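Local coordinates for carbonic anhydrase (Neosartorya fumigata, PDB 7COI), which is a zinc-binding beta-class carbonic anhydrase that probably catalyses the reversible hydration of carbon dioxide to hydrogencarbonate, at residues H169-G174 / Q251-I256; A182-N187 / P199-R204; N227-L232 / L267-P272. All coordinates share one frame; numbering follows the deposited sequence.

Interaction 1 (H169-G174 / Q251-I256); sequences HVVICG and QVHGLI
H169 and H253 both set CG anti to their own carbonyl carbons (chi1 -58° and -47°), which sends the two imidazoles out over the same face of the sheet until their rims meet. There H169 ND1 and H253 NE2 form a hydrogen bond of 2.9 Å, either nitrogen being a possible donor; each partner lies near the plane of the other ring, and the planes differ by 34°. The amide of Q251 runs alongside the H169 ring, turned almost at right angles to it. Further along this face, V171 CG1 presses on L255 CD1 at a tight 3.5 Å, and C173 SG rests against L255 CB. Beneath these side chains the backbones are bonded in parallel register, V170 N giving to Q251 O and V170 O accepting from H253 N, each at 2.9 Å, a pattern repeated as far as G174 N and L255 O. F81 of the second subunit stacks on the H253 ring and packs on V171 and L255, while V170, I172, V252 and I256 face helix 216-236. Neighbouring parallel strands, one of which ends at the zinc ligand H175, are characteristic of the central sheet of the beta-carbonic anhydrase fold.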
loop_
_atom_site.group_PDB
_atom_site.type_symbol
_atom_site.label_atom_id
_atom_site.label_comp_id
_atom_site.label_asym_id
_atom_site.label_seq_id
_atom_site.Cartn_x
_atom_site.Cartn_y
_atom_site.Cartn_z
ATOM N N HIS A 169 12.435 -16.535 -16.492
ATOM C CA HIS A 169 11.032 -16.475 -16.940
ATOM C C HIS A 169 10.177 -15.870 -15.829
ATOM O O HIS A 169 10.363 -16.280 -14.659
ATOM C CB HIS A 169 10.486 -17.863 -17.264
ATOM C CG HIS A 169 11.278 -18.558 -18.313
ATOM N ND1 HIS A 169 11.048 -18.320 -19.649
ATOM C CD2 HIS A 169 12.304 -19.437 -18.225
ATOM C CE1 HIS A 169 11.887 -19.053 -20.354
ATOM N NE2 HIS A 169 12.685 -19.736 -19.506
ATOM N N VAL A 170 9.305 -14.949 -16.195
ATOM C CA VAL A 170 8.182 -14.492 -15.316
ATOM C C VAL A 170 6.894 -14.946 -15.959
ATOM O O VAL A 170 6.632 -14.589 -17.113
ATOM C CB VAL A 170 8.193 -12.981 -15.041
ATOM C CG1 VAL A 170 7.054 -12.638 -14.056
ATOM C CG2 VAL A 170 9.538 -12.522 -14.498
ATOM N N VAL A 171 6.087 -15.708 -15.225
ATOM C CA VAL A 171 4.807 -16.227 -15.702
ATOM C C VAL A 171 3.709 -15.564 -14.878
ATOM O O VAL A 171 3.781 -15.638 -13.646
ATOM C CB VAL A 171 4.768 -17.757 -15.547
ATOM C CG1 VAL A 171 3.424 -18.315 -15.950
ATOM C CG2 VAL A 171 5.915 -18.433 -16.279
ATOM N N ILE A 172 2.741 -14.955 -15.527
ATOM C CA ILE A 172 1.477 -14.544 -14.886
ATOM C C ILE A 172 0.453 -15.555 -15.339
ATOM O O ILE A 172 0.217 -15.683 -16.559
ATOM C CB ILE A 172 1.073 -13.090 -15.188
ATOM C CG1 ILE A 172 2.145 -12.110 -14.730
ATOM C CG2 ILE A 172 -0.273 -12.789 -14.542
ATOM C CD1 ILE A 172 1.827 -10.659 -15.077
ATOM N N CYS A 173 -0.157 -16.236 -14.379
ATOM C CA CYS A 173 -1.151 -17.285 -14.636
ATOM C C CYS A 173 -2.471 -16.859 -14.025
ATOM O O CYS A 173 -2.567 -16.789 -12.799
ATOM C CB CYS A 173 -0.658 -18.625 -14.103
ATOM S SG CYS A 173 -1.795 -19.967 -14.517
ATOM N N GLY A 174 -3.450 -16.586 -14.888
ATOM C CA GLY A 174 -4.866 -16.475 -14.500
ATOM C C GLY A 174 -5.546 -17.824 -14.592
ATOM O O GLY A 174 -4.890 -18.821 -14.954
ATOM N N GLN A 251 12.204 -13.536 -20.183
ATOM C CA GLN A 251 10.954 -13.656 -20.940
ATOM C C GLN A 251 9.795 -13.503 -19.967
ATOM O O GLN A 251 9.951 -13.946 -18.811
ATOM C CB GLN A 251 10.890 -14.996 -21.638
ATOM C CG GLN A 251 11.932 -15.116 -22.744
ATOM C CD GLN A 251 11.940 -16.510 -23.314
ATOM O OE1 GLN A 251 10.918 -17.188 -23.373
ATOM N NE2 GLN A 251 13.116 -16.966 -23.695
ATOM N N VAL A 252 8.696 -12.946 -20.462
ATOM C CA VAL A 252 7.428 -12.886 -19.692
ATOM C C VAL A 252 6.367 -13.663 -20.446
ATOM O O VAL A 252 6.400 -13.686 -21.677
ATOM C CB VAL A 252 7.035 -11.431 -19.375
ATOM C CG1 VAL A 252 8.160 -10.732 -18.652
ATOM C CG2 VAL A 252 6.608 -10.648 -20.620
ATOM N N HIS A 253 5.483 -14.333 -19.722
ATOM C CA HIS A 253 4.491 -15.261 -20.322
ATOM C C HIS A 253 3.161 -15.095 -19.616
ATOM O O HIS A 253 3.187 -15.038 -18.371
ATOM C CB HIS A 253 4.956 -16.723 -20.176
ATOM C CG HIS A 253 6.378 -16.954 -20.546
ATOM N ND1 HIS A 253 6.731 -17.208 -21.849
ATOM C CD2 HIS A 253 7.514 -16.979 -19.816
ATOM C CE1 HIS A 253 8.037 -17.363 -21.906
ATOM N NE2 HIS A 253 8.540 -17.271 -20.664
ATOM N N GLY A 254 2.083 -15.086 -20.383
ATOM C CA GLY A 254 0.715 -15.114 -19.861
ATOM C C GLY A 254 0.116 -16.473 -20.079
ATOM O O GLY A 254 0.191 -16.985 -21.233
ATOM N N LEU A 255 -0.459 -17.055 -19.015
ATOM C CA LEU A 255 -1.128 -18.368 -19.073
ATOM C C LEU A 255 -2.528 -18.223 -18.521
ATOM O O LEU A 255 -2.758 -17.332 -17.662
ATOM C CB LEU A 255 -0.389 -19.427 -18.256
ATOM C CG LEU A 255 1.062 -19.689 -18.622
ATOM C CD1 LEU A 255 1.653 -20.750 -17.712
ATOM C CD2 LEU A 255 1.188 -20.147 -20.074
ATOM N N ILE A 256 -3.408 -19.126 -18.957
ATOM C CA ILE A 256 -4.688 -19.430 -18.271
ATOM C C ILE A 256 -4.681 -20.902 -17.874
ATOM O O ILE A 256 -4.399 -21.784 -18.727
ATOM C CB ILE A 256 -5.912 -19.073 -19.122
ATOM C CG1 ILE A 256 -6.007 -17.564 -19.392
ATOM C CG2 ILE A 256 -7.162 -19.637 -18.493
ATOM C CD1 ILE A 256 -6.288 -16.664 -18.185
#

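Interaction 2 (A182-N187 / P199-R204); sequences AAALGN and PLRQLR
The C-terminal end of helix 179-185 and the turn after it present backbone carbonyls to two arginines, R201 and R204, of helix 193-206. Lying one turn apart, both reach G186 O. R201 grips that oxygen end-on with two nitrogens, NH1 at 3.0 Å and NH2 at 3.1 Å. The two bonds differ in approach: NH1 lies nearly on the line of the carbonyl bond, whereas NH2 stands above the carbonyl plane, 50° out of it. A184 O sits over one face of the same guanidinium group. R204 leaves its helix with CG anti to the backbone N (chi1 179°) and stays extended as far as NE, a shape that carries NH1 to A184 O at 2.9 Å. The same NH1 makes a weak hydrogen bond to G186 O, and L185 O lies over one face of the R204 guanidinium group. Beside the arginine stems the helices meet closely, A184 CB touching L200 CB at a tight 3.4 Å, while L185 CD2 lies 4.1 Å from R204 CD. L223 of helix 216-236 touches both L185 and L203, so the pair of helices rests on a third. R201 NH1 has its strongest polar partner in S282 O of the third subunit, to which it gives a hydrogen bond, and F283 of that subunit packs on R201. Near the negative end of the helix dipole, the two cationic groups may polarise G186 O, to which R201 gives two bonds and R204 a weak one, and the carbonyls probably make it easier for the two positive groups to lie close together; through R201 the same cluster is tied to the subunit interface.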
loop_
_atom_site.group_PDB
_atom_site.type_symbol
_atom_site.label_atom_id
_atom_site.label_comp_id
_atom_site.label_asym_id
_atom_site.label_seq_id
_atom_site.Cartn_x
_atom_site.Cartn_y
_atom_site.Cartn_z
ATOM N N ALA A 182 -14.743 -12.768 -11.080
ATOM C CA ALA A 182 -16.233 -12.767 -10.998
ATOM C C ALA A 182 -16.722 -11.614 -10.098
ATOM O O ALA A 182 -17.705 -10.917 -10.445
ATOM C CB ALA A 182 -16.740 -14.103 -10.535
ATOM N N ALA A 183 -16.070 -11.378 -8.959
ATOM C CA ALA A 183 -16.437 -10.280 -8.036
ATOM C C ALA A 183 -16.401 -8.946 -8.794
ATOM O O ALA A 183 -17.321 -8.105 -8.611
ATOM C CB ALA A 183 -15.511 -10.277 -6.852
ATOM N N ALA A 184 -15.374 -8.724 -9.631
ATOM C CA ALA A 184 -15.211 -7.462 -10.373
ATOM C C ALA A 184 -16.354 -7.267 -11.386
ATOM O O ALA A 184 -16.637 -6.122 -11.742
ATOM C CB ALA A 184 -13.861 -7.403 -11.044
ATOM N N LEU A 185 -16.952 -8.352 -11.885
ATOM C CA LEU A 185 -18.075 -8.276 -12.866
ATOM C C LEU A 185 -19.424 -8.107 -12.142
ATOM O O LEU A 185 -20.446 -7.866 -12.840
ATOM C CB LEU A 185 -18.060 -9.552 -13.717
ATOM C CG LEU A 185 -16.951 -9.608 -14.764
ATOM C CD1 LEU A 185 -16.719 -11.049 -15.236
ATOM C CD2 LEU A 185 -17.266 -8.684 -15.937
ATOM N N GLY A 186 -19.457 -8.270 -10.826
ATOM C CA GLY A 186 -20.637 -7.996 -9.962
ATOM C C GLY A 186 -20.637 -6.562 -9.439
ATOM O O GLY A 186 -19.703 -5.815 -9.732
ATOM N N ASN A 187 -21.649 -6.162 -8.698
ATOM C CA ASN A 187 -21.729 -4.784 -8.156
ATOM C C ASN A 187 -22.156 -4.871 -6.697
ATOM O O ASN A 187 -22.831 -3.961 -6.208
ATOM C CB ASN A 187 -22.573 -3.873 -9.050
ATOM C CG ASN A 187 -21.923 -3.622 -10.390
ATOM O OD1 ASN A 187 -21.249 -2.601 -10.598
ATOM N ND2 ASN A 187 -22.077 -4.572 -11.293
ATOM N N PRO A 199 -8.352 -2.622 -10.477
ATOM C CA PRO A 199 -7.787 -2.849 -11.811
ATOM C C PRO A 199 -8.658 -3.708 -12.733
ATOM O O PRO A 199 -8.681 -3.453 -13.939
ATOM C CB PRO A 199 -6.448 -3.540 -11.523
ATOM C CG PRO A 199 -6.044 -2.980 -10.161
ATOM C CD PRO A 199 -7.364 -2.929 -9.417
ATOM N N LEU A 200 -9.354 -4.683 -12.149
ATOM C CA LEU A 200 -10.293 -5.549 -12.882
ATOM C C LEU A 200 -11.511 -4.721 -13.299
ATOM O O LEU A 200 -11.943 -4.889 -14.444
ATOM C CB LEU A 200 -10.662 -6.737 -12.015
ATOM C CG LEU A 200 -9.576 -7.794 -11.868
ATOM C CD1 LEU A 200 -9.909 -8.741 -10.739
ATOM C CD2 LEU A 200 -9.441 -8.575 -13.160
ATOM N N ARG A 201 -12.027 -3.843 -12.434
ATOM C CA ARG A 201 -13.170 -2.957 -12.815
ATOM C C ARG A 201 -12.730 -1.934 -13.859
ATOM O O ARG A 201 -13.558 -1.574 -14.712
ATOM C CB ARG A 201 -13.810 -2.317 -11.597
ATOM C CG ARG A 201 -14.504 -3.291 -10.679
ATOM C CD ARG A 201 -15.166 -2.550 -9.556
ATOM N NE ARG A 201 -15.728 -3.535 -8.669
ATOM C CZ ARG A 201 -16.924 -4.062 -8.814
ATOM N NH1 ARG A 201 -17.717 -3.619 -9.782
ATOM N NH2 ARG A 201 -17.331 -4.988 -7.964
ATOM N N GLN A 202 -11.458 -1.519 -13.867
ATOM C CA GLN A 202 -10.970 -0.588 -14.907
ATOM C C GLN A 202 -11.025 -1.311 -16.272
ATOM O O GLN A 202 -11.450 -0.682 -17.286
ATOM C CB GLN A 202 -9.557 -0.116 -14.587
ATOM C CG GLN A 202 -9.501 0.751 -13.323
ATOM C CD GLN A 202 -8.081 1.130 -12.997
ATOM O OE1 GLN A 202 -7.167 0.312 -13.072
ATOM N NE2 GLN A 202 -7.887 2.388 -12.662
ATOM N N LEU A 203 -10.592 -2.577 -16.303
ATOM C CA LEU A 203 -10.649 -3.407 -17.529
ATOM C C LEU A 203 -12.109 -3.632 -17.919
ATOM O O LEU A 203 -12.411 -3.542 -19.135
ATOM C CB LEU A 203 -9.915 -4.732 -17.302
ATOM C CG LEU A 203 -8.407 -4.627 -17.241
ATOM C CD1 LEU A 203 -7.811 -5.930 -16.726
ATOM C CD2 LEU A 203 -7.842 -4.259 -18.615
ATOM N N ARG A 204 -12.977 -3.876 -16.940
ATOM C CA ARG A 204 -14.423 -4.052 -17.216
ATOM C C ARG A 204 -14.987 -2.792 -17.911
ATOM O O ARG A 204 -15.704 -2.926 -18.950
ATOM C CB ARG A 204 -15.150 -4.351 -15.918
ATOM C CG ARG A 204 -16.647 -4.514 -16.093
ATOM C CD ARG A 204 -17.289 -4.786 -14.754
ATOM N NE ARG A 204 -18.732 -4.827 -14.868
ATOM C CZ ARG A 204 -19.572 -4.840 -13.859
ATOM N NH1 ARG A 204 -19.125 -4.842 -12.607
ATOM N NH2 ARG A 204 -20.868 -4.842 -14.120
#

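Interaction 3 (N227-L232 / L267-P272); sequences NVKEGL and LDAAEP
V228 begins the contact with its side chain pointing toward the loop that follows strand 264-266. Its CG1, anti to the backbone N (chi1 169°), meets L267 CD1 at 3.7 Å, and V228 CB lies only slightly farther from the same methyl. The two side chains slant across each other, and the single CD1 branch of L267 makes the touch. Both residues also pack on I256 of strand 251-257, forming a small apolar cluster between helix, loop and sheet.

K229, next in the helix, contributes its aliphatic length. Extended beyond CG, the lysine runs past the loop backbone, placing K229 CE 4.0 Å from A269 N and K229 CG 4.2 Å from A269 CB. K229 NZ remains 6.1 Å from D268 OD2; these opposite charges are not in contact, and any attraction between them would act only at long range. One turn beyond V228, L232 brings CD1 to A269 CB at 3.8 Å, so that A269 CB lies near both K229 CG and L232 CD1. L232 also packs on V252 of strand 251-257.

The loop residue A269, like A270, is poorly ordered, and its distances to K229 and L232 are correspondingly less certain. Farther on, E271 forms a salt bridge with R279 of helix 273-283 and touches K233 of helix 216-236. Chemically, the contact is an apolar one of methyl and methylene groups: it depends on shape and exclusion of water rather than directed bonds, consistent with a surface loop held at L267 and less well ordered at A269 and A270.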
loop_
_atom_site.group_PDB
_atom_site.type_symbol
_atom_site.label_atom_id
_atom_site.label_comp_id
_atom_site.label_asym_id
_atom_site.label_seq_id
_atom_site.Cartn_x
_atom_site.Cartn_y
_atom_site.Cartn_z
ATOM N N ASN A 227 -6.960 -9.459 -17.800
ATOM C CA ASN A 227 -6.216 -9.196 -16.533
ATOM C C ASN A 227 -4.786 -9.714 -16.647
ATOM O O ASN A 227 -3.833 -9.013 -16.193
ATOM C CB ASN A 227 -6.977 -9.782 -15.352
ATOM C CG ASN A 227 -6.292 -9.487 -14.042
ATOM O OD1 ASN A 227 -5.928 -8.336 -13.802
ATOM N ND2 ASN A 227 -6.081 -10.531 -13.236
ATOM N N VAL A 228 -4.587 -10.912 -17.217
ATOM C CA VAL A 228 -3.219 -11.464 -17.396
ATOM C C VAL A 228 -2.471 -10.522 -18.338
ATOM O O VAL A 228 -1.330 -10.183 -18.062
ATOM C CB VAL A 228 -3.247 -12.915 -17.925
ATOM C CG1 VAL A 228 -1.864 -13.360 -18.364
ATOM C CG2 VAL A 228 -3.833 -13.881 -16.881
ATOM N N LYS A 229 -3.093 -10.097 -19.425
ATOM C CA LYS A 229 -2.371 -9.251 -20.422
ATOM C C LYS A 229 -2.001 -7.900 -19.803
ATOM O O LYS A 229 -0.900 -7.413 -20.029
ATOM C CB LYS A 229 -3.235 -9.123 -21.672
ATOM C CG LYS A 229 -3.269 -10.379 -22.522
ATOM C CD LYS A 229 -4.386 -10.346 -23.559
ATOM C CE LYS A 229 -4.482 -11.615 -24.381
ATOM N NZ LYS A 229 -5.717 -11.651 -25.199
ATOM N N GLU A 230 -2.903 -7.295 -19.046
ATOM C CA GLU A 230 -2.678 -6.008 -18.355
ATOM C C GLU A 230 -1.581 -6.201 -17.308
ATOM O O GLU A 230 -0.721 -5.288 -17.156
ATOM C CB GLU A 230 -3.981 -5.479 -17.744
ATOM C CG GLU A 230 -3.877 -4.015 -17.330
ATOM C CD GLU A 230 -3.623 -3.043 -18.485
ATOM O OE1 GLU A 230 -3.942 -3.422 -19.647
ATOM O OE2 GLU A 230 -3.107 -1.921 -18.214
ATOM N N GLY A 231 -1.547 -7.356 -16.637
ATOM C CA GLY A 231 -0.500 -7.644 -15.635
ATOM C C GLY A 231 0.850 -7.740 -16.302
ATOM O O GLY A 231 1.817 -7.273 -15.735
ATOM N N LEU A 232 0.944 -8.306 -17.513
ATOM C CA LEU A 232 2.241 -8.416 -18.226
ATOM C C LEU A 232 2.718 -7.008 -18.607
ATOM O O LEU A 232 3.914 -6.752 -18.550
ATOM C CB LEU A 232 2.087 -9.285 -19.481
ATOM C CG LEU A 232 1.883 -10.776 -19.263
ATOM C CD1 LEU A 232 1.507 -11.454 -20.571
ATOM C CD2 LEU A 232 3.085 -11.452 -18.652
ATOM N N LEU A 267 -1.462 -17.501 -23.607
ATOM C CA LEU A 267 -2.122 -16.344 -24.256
ATOM C C LEU A 267 -1.158 -15.729 -25.265
ATOM O O LEU A 267 0.079 -15.657 -24.940
ATOM C CB LEU A 267 -2.507 -15.325 -23.186
ATOM C CG LEU A 267 -3.472 -15.867 -22.140
ATOM C CD1 LEU A 267 -3.824 -14.791 -21.146
ATOM C CD2 LEU A 267 -4.707 -16.445 -22.804
ATOM N N ASP A 268 -1.703 -15.308 -26.415
ATOM C CA ASP A 268 -0.965 -14.595 -27.497
ATOM C C ASP A 268 -0.260 -13.365 -26.933
ATOM O O ASP A 268 0.952 -13.199 -27.181
ATOM C CB ASP A 268 -1.906 -14.169 -28.624
ATOM C CG ASP A 268 -2.527 -15.343 -29.356
ATOM O OD1 ASP A 268 -1.800 -16.332 -29.601
ATOM O OD2 ASP A 268 -3.736 -15.262 -29.665
ATOM N N ALA A 269 -0.994 -12.528 -26.207
ATOM C CA ALA A 269 -0.414 -11.434 -25.396
ATOM C C ALA A 269 0.614 -10.657 -26.247
ATOM O O ALA A 269 1.702 -10.307 -25.726
ATOM C CB ALA A 269 0.191 -12.032 -24.138
ATOM N N ALA A 270 0.279 -10.402 -27.519
ATOM C CA ALA A 270 1.098 -9.622 -28.471
ATOM C C ALA A 270 1.044 -8.136 -28.086
ATOM O O ALA A 270 -0.029 -7.650 -27.669
ATOM C CB ALA A 270 0.619 -9.861 -29.886
ATOM N N GLU A 271 2.186 -7.459 -28.189
ATOM C CA GLU A 271 2.295 -5.979 -28.246
ATOM C C GLU A 271 3.205 -5.643 -29.425
ATOM O O GLU A 271 4.246 -6.273 -29.619
ATOM C CB GLU A 271 2.872 -5.404 -26.943
ATOM C CG GLU A 271 1.837 -4.990 -25.904
ATOM C CD GLU A 271 2.405 -4.207 -24.720
ATOM O OE1 GLU A 271 1.842 -3.171 -24.358
ATOM O OE2 GLU A 271 3.404 -4.646 -24.152
ATOM N N PRO A 272 2.874 -4.624 -30.251
ATOM C CA PRO A 272 3.838 -4.102 -31.221
ATOM C C PRO A 272 5.186 -3.836 -30.522
ATOM O O PRO A 272 5.186 -3.401 -29.382
ATOM C CB PRO A 272 3.188 -2.804 -31.728
ATOM C CG PRO A 272 1.700 -3.003 -31.478
ATOM C CD PRO A 272 1.595 -3.897 -30.257
#

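The three contacts illustrate how an alpha/beta subunit is arranged in layers outward from its sheet. Interaction 1 lies about 7 Å from the centre of the chain, and interaction 3 flanks it, their centres 9 Å apart: V228 packs against G174 and G254, and G254 O probably accepts a hydrogen bond from L267 N. Interaction 2 is more peripheral, centred about 21 Å from interaction 1, without touching it. Helix 216-236 connects the layers, since N227 meets L200 and L203. Along the chain, interaction 2 falls within the connection between the strands of interaction 1, whereas the segments of interactions 1 and 3 alternate, and strand 251-257 is thereby tied to both helix 216-236 and the loop after strand 264-266.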